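Local coordinates for protein 23S rRNA-specific endonuclease VapC20 (Mycobacterium tuberculosis H37Rv, PDB 5WZF) that acts as the toxin of a type II toxin-antitoxin system, a magnesium-dependent PIN-domain endoribonuclease that cleaves 23S rRNA in the sarcin-ricin loop, at residues 33-36 with 37-40; 48-51 with 52-55; 96-99 with 100-104. All coordinates share one frame; numbering follows the deposited sequence.

Overall arrangement
The three contacts follow one another along a single PIN domain. Contact 1 takes in nearly all of helix 33-41. Contact 2 is buried and joins strand 46-50 of the parallel sheet to helix 51-63. Contact 3 closes helix 89-101. Between centres, contact 2 is about 19 Å from contact 1 and 21 Å from contact 3, and contacts 1 and 3 are about 32 Å apart, on opposite sides of the chain centre. Side chain to side chain, Val53 of contact 2 is about 4 Å from Asp18 and Trp98 of contact 3 about 6 Å from Asp111, both predicted magnesium ligands. Contacts 2 and 3 lie near the predicted metal site and border another protein chain; contact 1 is farther out.

Contact 1. Residues 33-36 with 37-40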
ATOM      1  N   HIS B  33     -20.081   1.129  10.568  1.00 19.02           N
ATOM      2  CA  HIS B  33     -19.678   2.357  11.260  1.00 17.71           C
ATOM      3  C   HIS B  33     -20.083   2.354  12.733  1.00 19.41           C
ATOM      4  O   HIS B  33     -19.286   2.706  13.605  1.00 18.70           O
ATOM      5  CB  HIS B  33     -20.272   3.584  10.570  1.00 17.75           C
ATOM      6  CG  HIS B  33     -19.884   4.880  11.212  1.00 21.69           C
ATOM      7  ND1 HIS B  33     -18.584   5.338  11.233  1.00 19.33           N
ATOM      8  CD2 HIS B  33     -20.621   5.803  11.873  1.00 21.09           C
ATOM      9  CE1 HIS B  33     -18.539   6.493  11.875  1.00 18.60           C
ATOM     10  NE2 HIS B  33     -19.762   6.799  12.269  1.00 21.87           N
ATOM     11  N   GLY B  34     -21.324   1.963  13.003  1.00 22.31           N
ATOM     12  CA  GLY B  34     -21.814   1.889  14.368  1.00 25.44           C
ATOM     13  C   GLY B  34     -21.008   0.910  15.199  1.00 25.09           C
ATOM     14  O   GLY B  34     -20.621   1.209  16.327  1.00 25.12           O
ATOM     15  N   THR B  35     -20.746  -0.261  14.624  1.00 25.99           N
ATOM     16  CA  THR B  35     -19.951  -1.289  15.285  1.00 24.82           C
ATOM     17  C   THR B  35     -18.537  -0.790  15.567  1.00 22.24           C
ATOM     18  O   THR B  35     -17.978  -1.049  16.635  1.00 22.82           O
ATOM     19  CB  THR B  35     -19.877  -2.572  14.435  1.00 27.48           C
ATOM     20  OG1 THR B  35     -21.194  -3.115  14.275  1.00 32.47           O
ATOM     21  CG2 THR B  35     -18.987  -3.609  15.101  1.00 29.65           C
ATOM     22  N   ALA B  36     -17.968  -0.072  14.605  1.00 20.95           N
ATOM     23  CA  ALA B  36     -16.633   0.500  14.758  1.00 19.95           C
ATOM     24  C   ALA B  36     -16.578   1.497  15.915  1.00 20.01           C
ATOM     25  O   ALA B  36     -15.645   1.475  16.718  1.00 19.09           O
ATOM     26  CB  ALA B  36     -16.190   1.173  13.462  1.00 17.99           C
ATOM     27  N   LYS B  37     -17.579   2.369  16.001  1.00 20.80           N
ATOM     28  CA  LYS B  37     -17.604   3.380  17.053  1.00 21.03           C
ATOM     29  C   LYS B  37     -17.705   2.748  18.436  1.00 23.75           C
ATOM     30  O   LYS B  37     -17.084   3.222  19.387  1.00 24.50           O
ATOM     31  CB  LYS B  37     -18.759   4.364  16.843  1.00 24.10           C
ATOM     32  CG  LYS B  37     -18.524   5.351  15.711  1.00 28.17           C
ATOM     33  CD  LYS B  37     -19.453   6.550  15.822  1.00 35.86           C
ATOM     34  CE  LYS B  37     -20.911   6.132  15.785  1.00 39.09           C
ATOM     35  NZ  LYS B  37     -21.817   7.313  15.810  1.00 44.11           N
ATOM     36  N   ARG B  38     -18.483   1.676  18.546  1.00 25.15           N
ATOM     37  CA  ARG B  38     -18.626   0.977  19.820  1.00 27.27           C
ATOM     38  C   ARG B  38     -17.303   0.334  20.228  1.00 26.35           C
ATOM     39  O   ARG B  38     -16.897   0.410  21.388  1.00 28.11           O
ATOM     40  CB  ARG B  38     -19.731  -0.078  19.745  1.00 31.54           C
ATOM     41  CG  ARG B  38     -21.134   0.504  19.626  1.00 42.10           C
ATOM     42  CD  ARG B  38     -22.205  -0.550  19.879  1.00 52.04           C
ATOM     43  NE  ARG B  38     -22.183  -1.622  18.886  1.00 57.19           N
ATOM     44  CZ  ARG B  38     -22.828  -1.578  17.724  1.00 61.66           C
ATOM     45  NH1 ARG B  38     -23.551  -0.513  17.404  1.00 62.29           N
ATOM     46  NH2 ARG B  38     -22.752  -2.600  16.882  1.00 64.19           N
ATOM     47  N   LEU B  39     -16.633  -0.294  19.268  1.00 24.18           N
ATOM     48  CA  LEU B  39     -15.333  -0.904  19.520  1.00 25.83           C
ATOM     49  C   LEU B  39     -14.289   0.141  19.895  1.00 27.41           C
ATOM     50  O   LEU B  39     -13.460  -0.085  20.775  1.00 26.23           O
ATOM     51  CB  LEU B  39     -14.859  -1.689  18.296  1.00 26.07           C
ATOM     52  CG  LEU B  39     -15.525  -3.045  18.075  1.00 25.88           C
ATOM     53  CD1 LEU B  39     -15.154  -3.608  16.710  1.00 27.49           C
ATOM     54  CD2 LEU B  39     -15.122  -4.000  19.184  1.00 26.85           C
ATOM     55  N   TRP B  40     -14.327   1.277  19.206  1.00 25.46           N
ATOM     56  CA  TRP B  40     -13.397   2.369  19.469  1.00 21.64           C
ATOM     57  C   TRP B  40     -13.543   2.877  20.899  1.00 25.96           C
ATOM     58  O   TRP B  40     -12.559   3.254  21.539  1.00 28.58           O
ATOM     59  CB  TRP B  40     -13.627   3.509  18.476  1.00 21.89           C
ATOM     60  CG  TRP B  40     -12.558   4.555  18.490  1.00 25.13           C
ATOM     61  CD1 TRP B  40     -12.694   5.860  18.869  1.00 30.56           C
ATOM     62  CD2 TRP B  40     -11.189   4.387  18.109  1.00 27.43           C
ATOM     63  NE1 TRP B  40     -11.491   6.514  18.747  1.00 31.40           N
ATOM     64  CE2 TRP B  40     -10.551   5.632  18.282  1.00 28.78           C
ATOM     65  CE3 TRP B  40     -10.439   3.304  17.638  1.00 25.19           C
ATOM     66  CZ2 TRP B  40      -9.201   5.824  18.000  1.00 30.45           C
ATOM     67  CZ3 TRP B  40      -9.100   3.497  17.358  1.00 29.02           C
ATOM     68  CH2 TRP B  40      -8.494   4.749  17.542  1.00 31.57           C
TER
HETATM   69  O   HOH W   1     -20.606   9.146  13.290  1.00 38.50           O
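His33 and Lys37 meet one helical turn apart, with the lysine chain running obliquely over the imidazole. Lys37 CG sits over one ring face, a CH-pi contact 4.2 Å from the centroid of the His33 ring. Farther along, Lys37 CD is 3.6 Å from His33 NE2. His33 CG stands anti to the backbone N (chi1 -179°), which swings the ring to the side where Lys37 passes. The bend of the lysine at chi3 (-59°) carries its end along the ring.

Water 1 lies in the ring plane, 2.7 Å from His33 NE2, and also takes a weak bond from Lys37 NZ. His33 ND1 is bonded to Ala24 O.

The Arg38 guanidinium turns one face to Thr35 CA and Gly34 O. Its NH2 is 3.1 Å from Thr35 OG1, but the angle is too poor for a hydrogen bond. Leu39 CD1 lies beside Thr35 CG2.

The backbone supplies the regular helical bonds, from Lys37 N to His33 O through Trp40 N to Ala36 O. The chemistry implies a two-sided helix: an apolar side where Ala36, Leu39 and Trp40 pack on Phe21 of helix 19-25, and a basic side where the Lys37 methylenes lie over His33 and the Arg38 guanidinium lies over the backbone of Gly34 and Thr35. The bond from ND1 to Ala24 O, with the water at NE2, would hold the imidazole in its rotation.

Contact 2. Residues 48-51 with 52-55; sequences MTSN and HVLG
Ser50 ends strand 46-50 in extended backbone geometry and is the N-cap of helix 51-63, which starts at once with Leu54 N bonded to Ser50 O at 3.0 Å and Gly55 N to Asn51 O.

The cap itself is a side-chain bond. Ser50 OG accepts from Val53 N at 3.1 Å, with an N-H...O angle of 159°. Its chi1 of 79° sets OG between the backbone N and the carbonyl carbon, facing the first turn. The same oxygen lies 3.4 Å from Val53 CG2.

Thr49 points toward the helix and uses both branches. The Thr49 and Val53 side chains cross at a slant, with Thr49 OG1 3.2 Å from Val53 CG1. This hydroxyl also bonds Val17 O and Trp22 NE1, which tie it to strand 14-17 and helix 19-25. The methyl CG2 of Thr49 meets Leu54 CG at 4.0 Å, the two side chains crossing at about a right angle.

Asn51 and His52 lie side by side, pointing the same way. The amide and ring planes are 55° apart, and Asn51 ND2 stands 4.0 Å above one face of the His52 imidazole, toward its rim. Asn51 ND2 bonds an acidic side chain of another chain, and OD1 bonds Val87 N. His52 NE2 bonds Glu92.

The capping bond satisfies an N-H of the first helical turn at a strand-to-helix junction. The side chain of Val53 is about 4 Å from that of Asp18, a predicted magnesium ligand. The junction therefore forms part of the surroundings of the predicted metal site.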
ATOM      1  N   MET B  48      -2.124   0.615  18.111  1.00 19.50           N
ATOM      2  CA  MET B  48      -1.084   0.667  17.093  1.00 17.76           C
ATOM      3  C   MET B  48      -1.652   0.449  15.694  1.00 17.25           C
ATOM      4  O   MET B  48      -2.653  -0.238  15.525  1.00 15.03           O
ATOM      5  CB  MET B  48      -0.011  -0.380  17.391  1.00 22.07           C
ATOM      6  CG  MET B  48       1.235  -0.278  16.532  1.00 28.71           C
ATOM      7  SD  MET B  48       2.466  -1.493  17.038  1.00 43.88           S
ATOM      8  CE  MET B  48       2.637  -1.097  18.778  1.00 29.77           C
ATOM      9  N   THR B  49      -1.009   1.050  14.700  1.00 16.42           N
ATOM     10  CA  THR B  49      -1.306   0.761  13.305  1.00 14.26           C
ATOM     11  C   THR B  49       0.002   0.901  12.527  1.00 16.66           C
ATOM     12  O   THR B  49       1.066   0.995  13.136  1.00 20.35           O
ATOM     13  CB  THR B  49      -2.413   1.684  12.740  1.00 15.12           C
ATOM     14  OG1 THR B  49      -2.875   1.170  11.482  1.00 15.30           O
ATOM     15  CG2 THR B  49      -1.922   3.121  12.574  1.00 16.70           C
ATOM     16  N   SER B  50      -0.057   0.890  11.199  1.00 13.87           N
ATOM     17  CA  SER B  50       1.170   0.986  10.408  1.00 15.95           C
ATOM     18  C   SER B  50       1.066   2.019   9.296  1.00 15.01           C
ATOM     19  O   SER B  50      -0.028   2.456   8.941  1.00 12.56           O
ATOM     20  CB  SER B  50       1.533  -0.370   9.801  1.00 19.49           C
ATOM     21  OG  SER B  50       0.744  -0.641   8.653  1.00 15.75           O
ATOM     22  N   ASN B  51       2.214   2.394   8.739  1.00 14.01           N
ATOM     23  CA  ASN B  51       2.242   3.330   7.622  1.00 16.63           C
ATOM     24  C   ASN B  51       1.524   2.748   6.408  1.00 17.71           C
ATOM     25  O   ASN B  51       0.805   3.459   5.709  1.00 13.73           O
ATOM     26  CB  ASN B  51       3.685   3.713   7.271  1.00 18.57           C
ATOM     27  CG  ASN B  51       4.550   2.510   6.937  1.00 20.86           C
ATOM     28  OD1 ASN B  51       4.446   1.459   7.567  1.00 20.40           O
ATOM     29  ND2 ASN B  51       5.411   2.663   5.936  1.00 21.03           N
ATOM     30  N   HIS B  52       1.691   1.447   6.172  1.00 15.16           N
ATOM     31  CA  HIS B  52       1.032   0.813   5.035  1.00 15.82           C
ATOM     32  C   HIS B  52      -0.485   0.830   5.203  1.00 17.01           C
ATOM     33  O   HIS B  52      -1.221   1.069   4.242  1.00 14.63           O
ATOM     34  CB  HIS B  52       1.528  -0.624   4.845  1.00 16.06           C
ATOM     35  CG  HIS B  52       2.923  -0.716   4.307  1.00 18.71           C
ATOM     36  ND1 HIS B  52       3.236  -0.425   2.997  1.00 22.09           N
ATOM     37  CD2 HIS B  52       4.087  -1.074   4.899  1.00 25.15           C
ATOM     38  CE1 HIS B  52       4.531  -0.595   2.806  1.00 25.14           C
ATOM     39  NE2 HIS B  52       5.071  -0.987   3.946  1.00 23.35           N
ATOM     40  N   VAL B  53      -0.950   0.597   6.427  1.00 13.82           N
ATOM     41  CA  VAL B  53      -2.382   0.600   6.710  1.00 12.09           C
ATOM     42  C   VAL B  53      -2.973   1.999   6.528  1.00 12.53           C
ATOM     43  O   VAL B  53      -4.021   2.157   5.899  1.00 14.32           O
ATOM     44  CB  VAL B  53      -2.682   0.096   8.136  1.00 11.04           C
ATOM     45  CG1 VAL B  53      -4.084   0.516   8.573  1.00 14.40           C
ATOM     46  CG2 VAL B  53      -2.531  -1.419   8.201  1.00 14.10           C
ATOM     47  N   LEU B  54      -2.298   3.009   7.072  1.00 11.67           N
ATOM     48  CA  LEU B  54      -2.794   4.376   6.954  1.00 12.59           C
ATOM     49  C   LEU B  54      -2.862   4.779   5.488  1.00 15.32           C
ATOM     50  O   LEU B  54      -3.815   5.425   5.057  1.00 15.81           O
ATOM     51  CB  LEU B  54      -1.918   5.355   7.736  1.00 15.82           C
ATOM     52  CG  LEU B  54      -2.098   5.350   9.256  1.00 21.79           C
ATOM     53  CD1 LEU B  54      -1.325   6.497   9.906  1.00 23.27           C
ATOM     54  CD2 LEU B  54      -3.581   5.417   9.616  1.00 21.41           C
ATOM     55  N   GLY B  55      -1.850   4.386   4.725  1.00 15.64           N
ATOM     56  CA  GLY B  55      -1.840   4.654   3.301  1.00 14.53           C
ATOM     57  C   GLY B  55      -3.013   4.005   2.594  1.00 16.49           C
ATOM     58  O   GLY B  55      -3.678   4.634   1.773  1.00 16.03           O
TER

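Contact 3. Residues 96-99 with 100-104; sequences WEWL and VRHDE
Trp98 and His102 make the tight part, an offset stack between the last turn of helix 89-101 and the first residue after it. The imidazole and the five-membered indole ring have centroids 3.9 Å apart and planes at 22°. His102 CD2 lies over the centre of the indole face, 3.3 Å from Trp98 CE2. His102 CB adds a CH-pi contact over the six-membered ring. Trp98 CG is anti to the backbone N (chi1 -169°), carrying the indole toward the histidine. Tyr107 and Phe115 meet the same indole edge-to-face.

His102 ND1 donates to Glu104 OE2 at 2.7 Å, nearly straight at 167°. The carboxylate oxygen uses its syn lone pair and lies in the ring plane. This bond would fix the ring rotation.

The looser side is exposed and charged. Arg101 bends back so that one guanidinium face covers Trp98 CA, with NH2 3.7 Å from Trp98 CD1. Glu97 OE1 and Arg101 NH1 remain 5.1 Å apart.

His102 leaves helical geometry, though its N still bonds Trp98 O at 2.9 Å, and Trp98 O takes a second, weak bond from Arg101 N. Water 2 donates to Leu99 O in the last turn and to His102 O beyond it; Leu99 O also bonds a polar side chain of another protein chain. This is a helix C-terminus in a PIN domain, where Trp98 and Leu99 pack on helix 109-121.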
ATOM      1  N   TRP B  96       7.490 -10.449   2.763  1.00 11.41           N
ATOM      2  CA  TRP B  96       7.586 -11.012   1.419  1.00 17.24           C
ATOM      3  C   TRP B  96       7.797 -12.527   1.456  1.00 16.50           C
ATOM      4  O   TRP B  96       7.160 -13.268   0.700  1.00 15.05           O
ATOM      5  CB  TRP B  96       8.726 -10.361   0.627  1.00 18.97           C
ATOM      6  CG  TRP B  96       8.405  -9.010   0.039  1.00 14.20           C
ATOM      7  CD1 TRP B  96       9.001  -7.821   0.346  1.00 17.25           C
ATOM      8  CD2 TRP B  96       7.426  -8.719  -0.966  1.00 12.87           C
ATOM      9  NE1 TRP B  96       8.450  -6.806  -0.401  1.00 15.42           N
ATOM     10  CE2 TRP B  96       7.480  -7.331  -1.214  1.00 12.93           C
ATOM     11  CE3 TRP B  96       6.500  -9.496  -1.672  1.00 13.93           C
ATOM     12  CZ2 TRP B  96       6.651  -6.704  -2.143  1.00 12.64           C
ATOM     13  CZ3 TRP B  96       5.677  -8.871  -2.594  1.00 13.55           C
ATOM     14  CH2 TRP B  96       5.758  -7.488  -2.819  1.00 14.50           C
ATOM     15  N   GLU B  97       8.699 -12.980   2.323  1.00 15.89           N
ATOM     16  CA  GLU B  97       8.965 -14.409   2.462  1.00 19.81           C
ATOM     17  C   GLU B  97       7.700 -15.115   2.925  1.00 17.38           C
ATOM     18  O   GLU B  97       7.386 -16.217   2.474  1.00 18.34           O
ATOM     19  CB  GLU B  97      10.112 -14.663   3.446  1.00 23.12           C
ATOM     20  CG  GLU B  97      11.436 -14.051   3.024  1.00 30.05           C
ATOM     21  CD  GLU B  97      12.519 -14.210   4.073  1.00 42.88           C
ATOM     22  OE1 GLU B  97      12.235 -14.784   5.145  1.00 49.99           O
ATOM     23  OE2 GLU B  97      13.658 -13.758   3.825  1.00 45.92           O
ATOM     24  N   TRP B  98       6.969 -14.455   3.819  1.00 15.74           N
ATOM     25  CA  TRP B  98       5.711 -14.975   4.341  1.00 18.20           C
ATOM     26  C   TRP B  98       4.690 -15.126   3.211  1.00 18.77           C
ATOM     27  O   TRP B  98       4.036 -16.164   3.083  1.00 21.05           O
ATOM     28  CB  TRP B  98       5.180 -14.043   5.438  1.00 18.39           C
ATOM     29  CG  TRP B  98       4.032 -14.588   6.236  1.00 19.87           C
ATOM     30  CD1 TRP B  98       4.105 -15.254   7.426  1.00 19.90           C
ATOM     31  CD2 TRP B  98       2.640 -14.494   5.912  1.00 19.35           C
ATOM     32  NE1 TRP B  98       2.841 -15.591   7.859  1.00 25.40           N
ATOM     33  CE2 TRP B  98       1.925 -15.136   6.946  1.00 24.60           C
ATOM     34  CE3 TRP B  98       1.927 -13.941   4.843  1.00 16.64           C
ATOM     35  CZ2 TRP B  98       0.533 -15.236   6.943  1.00 24.51           C
ATOM     36  CZ3 TRP B  98       0.545 -14.047   4.840  1.00 18.18           C
ATOM     37  CH2 TRP B  98      -0.136 -14.685   5.885  1.00 19.54           C
ATOM     38  N   LEU B  99       4.574 -14.085   2.388  1.00 14.41           N
ATOM     39  CA  LEU B  99       3.643 -14.078   1.260  1.00 14.61           C
ATOM     40  C   LEU B  99       3.927 -15.195   0.264  1.00 16.65           C
ATOM     41  O   LEU B  99       3.007 -15.860  -0.216  1.00 17.04           O
ATOM     42  CB  LEU B  99       3.687 -12.731   0.535  1.00 12.48           C
ATOM     43  CG  LEU B  99       2.929 -11.570   1.183  1.00 11.97           C
ATOM     44  CD1 LEU B  99       3.272 -10.256   0.485  1.00 13.03           C
ATOM     45  CD2 LEU B  99       1.417 -11.797   1.188  1.00 13.22           C
ATOM     46  N   VAL B 100       5.204 -15.385  -0.053  1.00 17.32           N
ATOM     47  CA  VAL B 100       5.614 -16.401  -1.013  1.00 17.33           C
ATOM     48  C   VAL B 100       5.313 -17.790  -0.453  1.00 19.22           C
ATOM     49  O   VAL B 100       4.958 -18.709  -1.190  1.00 23.82           O
ATOM     50  CB  VAL B 100       7.121 -16.276  -1.359  1.00 17.66           C
ATOM     51  CG1 VAL B 100       7.594 -17.456  -2.201  1.00 23.62           C
ATOM     52  CG2 VAL B 100       7.399 -14.960  -2.078  1.00 16.37           C
ATOM     53  N   ARG B 101       5.422 -17.923   0.864  1.00 18.58           N
ATOM     54  CA  ARG B 101       5.236 -19.211   1.524  1.00 26.84           C
ATOM     55  C   ARG B 101       3.762 -19.581   1.719  1.00 23.78           C
ATOM     56  O   ARG B 101       3.399 -20.755   1.658  1.00 28.77           O
ATOM     57  CB  ARG B 101       5.966 -19.199   2.869  1.00 34.10           C
ATOM     58  CG  ARG B 101       5.902 -20.502   3.642  1.00 42.27           C
ATOM     59  CD  ARG B 101       6.885 -20.513   4.808  1.00 49.27           C
ATOM     60  NE  ARG B 101       6.603 -19.476   5.797  1.00 52.14           N
ATOM     61  CZ  ARG B 101       7.310 -18.359   5.936  1.00 48.38           C
ATOM     62  NH1 ARG B 101       8.351 -18.124   5.148  1.00 50.76           N
ATOM     63  NH2 ARG B 101       6.977 -17.475   6.865  1.00 39.62           N
ATOM     64  N   HIS B 102       2.912 -18.582   1.941  1.00 24.28           N
ATOM     65  CA  HIS B 102       1.516 -18.842   2.286  1.00 23.08           C
ATOM     66  C   HIS B 102       0.565 -18.791   1.091  1.00 24.63           C
ATOM     67  O   HIS B 102      -0.175 -17.823   0.918  1.00 25.43           O
ATOM     68  CB  HIS B 102       1.050 -17.853   3.357  1.00 21.37           C
ATOM     69  CG  HIS B 102       1.508 -18.206   4.737  1.00 23.44           C
ATOM     70  ND1 HIS B 102       0.743 -18.958   5.604  1.00 24.27           N
ATOM     71  CD2 HIS B 102       2.659 -17.929   5.394  1.00 24.06           C
ATOM     72  CE1 HIS B 102       1.401 -19.121   6.739  1.00 25.63           C
ATOM     73  NE2 HIS B 102       2.566 -18.507   6.637  1.00 27.12           N
ATOM     74  N   ASP B 103       0.568 -19.851   0.288  1.00 26.60           N
ATOM     75  CA  ASP B 103      -0.286 -19.923  -0.892  1.00 27.29           C
ATOM     76  C   ASP B 103      -1.653 -20.555  -0.613  1.00 30.00           C
ATOM     77  O   ASP B 103      -2.428 -20.794  -1.538  1.00 33.18           O
ATOM     78  CB  ASP B 103       0.420 -20.709  -1.995  1.00 34.40           C
ATOM     79  CG  ASP B 103       0.653 -22.161  -1.620  1.00 40.19           C
ATOM     80  OD1 ASP B 103       0.714 -22.466  -0.410  1.00 39.82           O
ATOM     81  OD2 ASP B 103       0.775 -22.997  -2.537  1.00 47.61           O
ATOM     82  N   GLU B 104      -1.952 -20.818   0.656  1.00 32.27           N
ATOM     83  CA  GLU B 104      -3.196 -21.499   1.013  1.00 35.00           C
ATOM     84  C   GLU B 104      -4.407 -20.566   0.969  1.00 34.20           C
ATOM     85  O   GLU B 104      -5.548 -21.023   0.959  1.00 36.91           O
ATOM     86  CB  GLU B 104      -3.086 -22.130   2.408  1.00 31.36           C
ATOM     87  CG  GLU B 104      -3.125 -21.138   3.571  1.00 31.32           C
ATOM     88  CD  GLU B 104      -1.782 -20.496   3.853  1.00 32.23           C
ATOM     89  OE1 GLU B 104      -0.809 -20.810   3.135  1.00 31.00           O
ATOM     90  OE2 GLU B 104      -1.694 -19.676   4.796  1.00 30.36           O
TER
HETATM   91  O   HOH W   2       0.396 -15.193   0.680  1.00 17.32           O